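Local coordinates for protein P91 (Metagenome, PDB 4ZI5) that hydrolyses phosphotriesters as a promiscuous activity and belongs to the dienelactone hydrolase family of alpha/beta hydrolases, at residues Ala66-Ala71 and Ala240-Phe245; Ala190-Phe195 and Trp202-Leu207. All coordinates share one frame; numbering follows the deposited sequence.

Interaction 1. Residues Ala66-Ala71 and Ala240-Phe245; sequences ADLGFA and AMCNLF
A Schellman motif closing helix 56-67 presents Leu68 and Phe70 to the flank of helix 231-248, where Met241, Cys242 and Phe245 receive them. Gly69 is the residue that leaves the helix, with a positive phi of 98°; its N bonds back to Ala66 O at 3.0 Å. A CB here would collide with Leu68 O, so only a residue without a side chain fits easily.

Phe70 and Phe245 form a T-shaped pair: the edge of Phe245 is aimed at the face of Phe70, with centroids 5.6 Å apart and planes at 80°. The nearest atoms are Phe70 CZ and Phe245 CB at 3.7 Å, and Phe70 CE2 comes in close to the plane of the Phe245 ring, 4.0 Å from Phe245 CD2. In this alpha/beta hydrolase the two rings join the turn after helix 56-67 to helix 231-248 against the central sheet: Phe70 also touches Pro43 of strand 42-48, while Phe245 reaches Val45 of that strand and Val151 of strand 149-153.

Beside the rings the touch is lighter. With CG anti to its carbonyl carbon (chi1 -63°), Leu68 extends toward the helix, and its CD2 lies 4.1 Å from SG of one of two Cys242 conformers, a doubtful contact. The other methyl, Leu68 CD1, meets Met241 CE at 4.5 Å, the bent thioether carrying CE across, since Met241 CB does not itself face Leu68.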
loop_
_atom_site.group_PDB
_atom_site.type_symbol
_atom_site.label_atom_id
_atom_site.label_comp_id
_atom_site.label_asym_id
_atom_site.label_seq_id
_atom_site.Cartn_x
_atom_site.Cartn_y
_atom_site.Cartn_z
ATOM N N ALA A 66 -7.880 15.711 -12.791
ATOM C CA ALA A 66 -8.281 17.129 -12.841
ATOM C C ALA A 66 -9.240 17.483 -11.672
ATOM O O ALA A 66 -9.116 18.532 -11.045
ATOM C CB ALA A 66 -8.925 17.452 -14.171
ATOM N N ASP A 67 -10.154 16.572 -11.370
ATOM C CA ASP A 67 -11.082 16.725 -10.235
ATOM C C ASP A 67 -10.366 16.716 -8.874
ATOM O O ASP A 67 -10.863 17.306 -7.935
ATOM C CB ASP A 67 -12.166 15.651 -10.356
ATOM C CG ASP A 67 -13.221 15.741 -9.275
ATOM O OD1 ASP A 67 -13.979 16.733 -9.251
ATOM O OD2 ASP A 67 -13.268 14.803 -8.460
ATOM N N LEU A 68 -9.178 16.100 -8.790
ATOM C CA LEU A 68 -8.325 16.168 -7.586
ATOM C C LEU A 68 -7.450 17.391 -7.511
ATOM O O LEU A 68 -6.660 17.510 -6.569
ATOM C CB LEU A 68 -7.449 14.903 -7.474
ATOM C CG LEU A 68 -8.234 13.614 -7.289
ATOM C CD1 LEU A 68 -7.343 12.416 -7.511
ATOM C CD2 LEU A 68 -8.872 13.555 -5.896
ATOM N N GLY A 69 -7.559 18.297 -8.494
ATOM C CA GLY A 69 -6.806 19.545 -8.500
ATOM C C GLY A 69 -5.533 19.532 -9.358
ATOM O O GLY A 69 -4.755 20.469 -9.300
ATOM N N PHE A 70 -5.319 18.485 -10.157
ATOM C CA PHE A 70 -4.137 18.393 -11.007
ATOM C C PHE A 70 -4.453 18.815 -12.449
ATOM O O PHE A 70 -5.603 18.938 -12.848
ATOM C CB PHE A 70 -3.586 16.967 -10.967
ATOM C CG PHE A 70 -3.269 16.503 -9.569
ATOM C CD1 PHE A 70 -2.281 17.126 -8.848
ATOM C CD2 PHE A 70 -4.021 15.524 -8.966
ATOM C CE1 PHE A 70 -2.003 16.743 -7.523
ATOM C CE2 PHE A 70 -3.751 15.126 -7.673
ATOM C CZ PHE A 70 -2.755 15.747 -6.946
ATOM N N ALA A 71 -3.411 19.054 -13.204
ATOM C CA ALA A 71 -3.511 19.221 -14.645
ATOM C C ALA A 71 -2.976 17.932 -15.248
ATOM O O ALA A 71 -1.851 17.543 -14.945
ATOM C CB ALA A 71 -2.678 20.404 -15.070
ATOM N N ALA A 240 -4.067 4.983 -2.858
ATOM C CA ALA A 240 -2.619 5.023 -2.538
ATOM C C ALA A 240 -1.920 6.099 -3.392
ATOM O O ALA A 240 -1.070 6.850 -2.880
ATOM C CB ALA A 240 -1.966 3.684 -2.724
ATOM N N MET A 241 -2.287 6.162 -4.671
ATOM C CA MET A 241 -1.759 7.185 -5.575
ATOM C C MET A 241 -2.091 8.604 -5.095
ATOM O O MET A 241 -1.203 9.463 -5.016
ATOM C CB MET A 241 -2.321 6.992 -6.995
ATOM C CG MET A 241 -1.856 8.013 -8.029
ATOM S SD MET A 241 -3.145 8.268 -9.279
ATOM C CE MET A 241 -4.339 9.216 -8.342
ATOM N N CYS A 242 -3.359 8.830 -4.794
ATOM C CA CYS A 242 -3.845 10.111 -4.294
ATOM C C CYS A 242 -3.138 10.559 -3.016
ATOM O O CYS A 242 -2.722 11.727 -2.891
ATOM C CB CYS A 242 -5.338 10.024 -4.084
ATOM S SG CYS A 242 -6.093 11.552 -3.588
ATOM N N ASN A 243 -2.955 9.619 -2.093
ATOM C CA ASN A 243 -2.185 9.879 -0.878
ATOM C C ASN A 243 -0.743 10.277 -1.126
ATOM O O ASN A 243 -0.237 11.247 -0.498
ATOM C CB ASN A 243 -2.235 8.672 0.078
ATOM C CG ASN A 243 -3.632 8.398 0.652
ATOM O OD1 ASN A 243 -3.948 7.261 1.011
ATOM N ND2 ASN A 243 -4.464 9.433 0.767
ATOM N N LEU A 244 -0.066 9.566 -2.024
ATOM C CA LEU A 244 1.301 9.893 -2.357
ATOM C C LEU A 244 1.415 11.300 -2.977
ATOM O O LEU A 244 2.305 12.049 -2.627
ATOM C CB LEU A 244 1.900 8.859 -3.309
ATOM C CG LEU A 244 3.370 9.037 -3.694
ATOM C CD1 LEU A 244 4.274 8.861 -2.468
ATOM C CD2 LEU A 244 3.755 8.048 -4.787
ATOM N N PHE A 245 0.513 11.645 -3.899
ATOM C CA PHE A 245 0.518 12.963 -4.487
ATOM C C PHE A 245 0.250 14.076 -3.447
ATOM O O PHE A 245 0.909 15.116 -3.489
ATOM C CB PHE A 245 -0.519 13.056 -5.625
ATOM C CG PHE A 245 -0.174 12.244 -6.838
ATOM C CD1 PHE A 245 1.055 11.610 -6.990
ATOM C CD2 PHE A 245 -1.106 12.147 -7.875
ATOM C CE1 PHE A 245 1.348 10.889 -8.141
ATOM C CE2 PHE A 245 -0.814 11.429 -9.017
ATOM C CZ PHE A 245 0.404 10.793 -9.148
#

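Interaction 2. Residues Ala190-Phe195 and Trp202-Leu207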
loop_
_atom_site.group_PDB
_atom_site.type_symbol
_atom_site.label_atom_id
_atom_site.label_comp_id
_atom_site.label_asym_id
_atom_site.label_seq_id
_atom_site.Cartn_x
_atom_site.Cartn_y
_atom_site.Cartn_z
ATOM N N ALA A 190 13.662 -8.479 -8.933
ATOM C CA ALA A 190 14.783 -7.761 -9.555
ATOM C C ALA A 190 14.563 -6.251 -9.495
ATOM O O ALA A 190 15.453 -5.501 -9.098
ATOM C CB ALA A 190 14.962 -8.204 -10.992
ATOM N N VAL A 191 13.352 -5.804 -9.844
ATOM C CA VAL A 191 13.067 -4.356 -9.823
ATOM C C VAL A 191 13.164 -3.789 -8.406
ATOM O O VAL A 191 13.725 -2.728 -8.191
ATOM C CB VAL A 191 11.711 -4.040 -10.498
ATOM C CG1 VAL A 191 11.315 -2.572 -10.306
ATOM C CG2 VAL A 191 11.792 -4.372 -11.976
ATOM N N MET A 192 12.593 -4.491 -7.432
ATOM C CA MET A 192 12.660 -4.059 -6.037
ATOM C C MET A 192 14.125 -3.967 -5.582
ATOM O O MET A 192 14.499 -3.046 -4.863
ATOM C CB MET A 192 11.826 -4.991 -5.130
ATOM C CG MET A 192 10.333 -4.662 -5.145
ATOM S SD MET A 192 9.369 -5.715 -4.000
ATOM C CE MET A 192 9.090 -6.981 -5.193
ATOM N N ASP A 193 14.939 -4.918 -6.019
ATOM C CA ASP A 193 16.381 -4.926 -5.680
ATOM C C ASP A 193 17.127 -3.735 -6.286
ATOM O O ASP A 193 18.041 -3.213 -5.666
ATOM C CB ASP A 193 17.013 -6.239 -6.118
ATOM C CG ASP A 193 16.695 -7.382 -5.176
ATOM O OD1 ASP A 193 16.228 -7.138 -4.021
ATOM O OD2 ASP A 193 16.958 -8.536 -5.559
ATOM N N GLU A 194 16.684 -3.269 -7.460
ATOM C CA GLU A 194 17.228 -2.021 -8.054
ATOM C C GLU A 194 16.870 -0.848 -7.169
ATOM O O GLU A 194 17.723 -0.013 -6.849
ATOM C CB GLU A 194 16.670 -1.771 -9.454
ATOM C CG GLU A 194 17.052 -2.822 -10.481
ATOM C CD GLU A 194 16.190 -2.764 -11.747
ATOM O OE1 GLU A 194 15.354 -1.836 -11.909
ATOM O OE2 GLU A 194 16.334 -3.656 -12.599
ATOM N N PHE A 195 15.596 -0.785 -6.750
ATOM C CA PHE A 195 15.157 0.303 -5.872
ATOM C C PHE A 195 15.918 0.325 -4.543
ATOM O O PHE A 195 16.307 1.400 -4.056
ATOM C CB PHE A 195 13.664 0.215 -5.550
ATOM C CG PHE A 195 12.744 0.289 -6.726
ATOM C CD1 PHE A 195 13.111 0.881 -7.940
ATOM C CD2 PHE A 195 11.457 -0.192 -6.593
ATOM C CE1 PHE A 195 12.210 0.940 -8.990
ATOM C CE2 PHE A 195 10.557 -0.116 -7.635
ATOM C CZ PHE A 195 10.932 0.459 -8.827
ATOM N N TRP A 202 10.597 4.221 -2.469
ATOM C CA TRP A 202 9.761 3.258 -3.151
ATOM C C TRP A 202 8.756 2.549 -2.248
ATOM O O TRP A 202 8.992 2.372 -1.047
ATOM C CB TRP A 202 10.589 2.235 -3.917
ATOM C CG TRP A 202 11.364 1.216 -3.111
ATOM C CD1 TRP A 202 12.614 1.357 -2.563
ATOM C CD2 TRP A 202 10.969 -0.126 -2.857
ATOM N NE1 TRP A 202 13.006 0.198 -1.963
ATOM C CE2 TRP A 202 12.007 -0.736 -2.115
ATOM C CE3 TRP A 202 9.824 -0.877 -3.173
ATOM C CZ2 TRP A 202 11.939 -2.070 -1.689
ATOM C CZ3 TRP A 202 9.736 -2.199 -2.711
ATOM C CH2 TRP A 202 10.786 -2.772 -1.971
ATOM N N GLN A 203 7.641 2.162 -2.868
ATOM C CA GLN A 203 6.688 1.243 -2.282
ATOM C C GLN A 203 6.210 0.281 -3.344
ATOM O O GLN A 203 6.061 0.665 -4.511
ATOM C CB GLN A 203 5.453 1.943 -1.765
ATOM C CG GLN A 203 5.651 3.139 -0.865
ATOM C CD GLN A 203 4.339 3.814 -0.590
ATOM O OE1 GLN A 203 3.539 3.323 0.209
ATOM N NE2 GLN A 203 4.084 4.949 -1.266
ATOM N N VAL A 204 5.896 -0.942 -2.929
ATOM C CA VAL A 204 5.144 -1.879 -3.780
ATOM C C VAL A 204 3.951 -2.369 -2.991
ATOM O O VAL A 204 4.113 -2.917 -1.901
ATOM C CB VAL A 204 5.991 -3.097 -4.244
ATOM C CG1 VAL A 204 5.135 -4.138 -4.934
ATOM C CG2 VAL A 204 7.130 -2.641 -5.160
ATOM N N LEU A 205 2.755 -2.195 -3.569
ATOM C CA LEU A 205 1.514 -2.600 -2.958
ATOM C C LEU A 205 0.990 -3.778 -3.761
ATOM O O LEU A 205 0.561 -3.622 -4.920
ATOM C CB LEU A 205 0.469 -1.463 -2.986
ATOM C CG LEU A 205 -0.933 -1.741 -2.428
ATOM C CD1 LEU A 205 -0.873 -2.086 -0.938
ATOM C CD2 LEU A 205 -1.764 -0.497 -2.643
ATOM N N TYR A 206 1.045 -4.941 -3.122
ATOM C CA TYR A 206 0.449 -6.169 -3.618
ATOM C C TYR A 206 -1.029 -6.179 -3.258
ATOM O O TYR A 206 -1.391 -6.166 -2.059
ATOM C CB TYR A 206 1.096 -7.395 -2.964
ATOM C CG TYR A 206 2.436 -7.757 -3.518
ATOM C CD1 TYR A 206 3.568 -7.059 -3.115
ATOM C CD2 TYR A 206 2.602 -8.848 -4.381
ATOM C CE1 TYR A 206 4.818 -7.403 -3.588
ATOM C CE2 TYR A 206 3.868 -9.191 -4.875
ATOM C CZ TYR A 206 4.959 -8.445 -4.482
ATOM O OH TYR A 206 6.230 -8.744 -4.888
ATOM N N LEU A 207 -1.859 -6.304 -4.280
ATOM C CA LEU A 207 -3.297 -6.332 -4.118
ATOM C C LEU A 207 -3.826 -7.733 -4.316
ATOM O O LEU A 207 -3.836 -8.266 -5.410
ATOM C CB LEU A 207 -3.925 -5.360 -5.081
ATOM C CG LEU A 207 -3.520 -3.919 -4.722
ATOM C CD1 LEU A 207 -3.536 -3.057 -5.962
ATOM C CD2 LEU A 207 -4.337 -3.311 -3.592
#
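Over one face of the Trp202 indole lies Phe195 CB, a CH-pi contact 3.5 Å from the centroid of the five-membered ring and close to its normal. The contact belongs to the beta-alpha-beta unit of strand 171-177, helix 185-198 and strand 202-207, within the alpha/beta hydrolase sheet. The Phe195 ring itself is tilted against the indole at 47°, with Phe195 CD2 3.7 Å from Trp202 CB. One face of the Phe195 ring receives the carbonyl O of Val191, a turn earlier in the helix. At the far end of the indole, Met192 approaches obliquely: Met192 CG is 3.5 Å from Trp202 CZ3, and its sulfur makes a Met-aromatic contact with the six-membered ring.

Helix and strand run nearly antiparallel, at 156°, with their axes 9.7 Å apart. Trp202 holds CG between its backbone N and carbonyl carbon (chi1 71°), a setting that lays the indole forward along the strand, against the helix, where it spans Phe195 and Met192. An alanine here would remove the indole, and is likely to open a gap against Phe195 CB and leave Met192 SD without the indole it meets.

Farther along the strand, Val204 CG2 packs 3.8 Å from Met192 CG. Beyond it, Tyr206 also meets the ring of Tyr206 of the second subunit. The methionine chain bends at its last torsion, which brings Met192 CE to the edge of the Tyr206 ring, near its plane and 3.4 Å from Tyr206 OH.

In the fold
Interaction 2 is nested along the chain inside the loop that interaction 1 closes, and their centres lie 21 Å apart. Strand 202-207 and helix 231-248 follow one another and touch: Leu244 CD1 packs 4.1 Å from Gln203 NE2, and Ala240 CB 4.2 Å from Leu205 CD2. Helix 231-248 thus bears on segment 66-71 through Phe245, Met241 and Cys242, and on the strand through Leu244 and Ala240. Both contacts border the second subunit: strand 202-207 continues the sheet antiparallel into it, while Asn243 OD1 hydrogen-bonds ND2 of Asn243 of that chain. A magnesium ion lies about 9 Å from the Trp202 side chain. Cys131, in a GxCxG elbow, is probably the nucleophile, as in other dienelactone hydrolases.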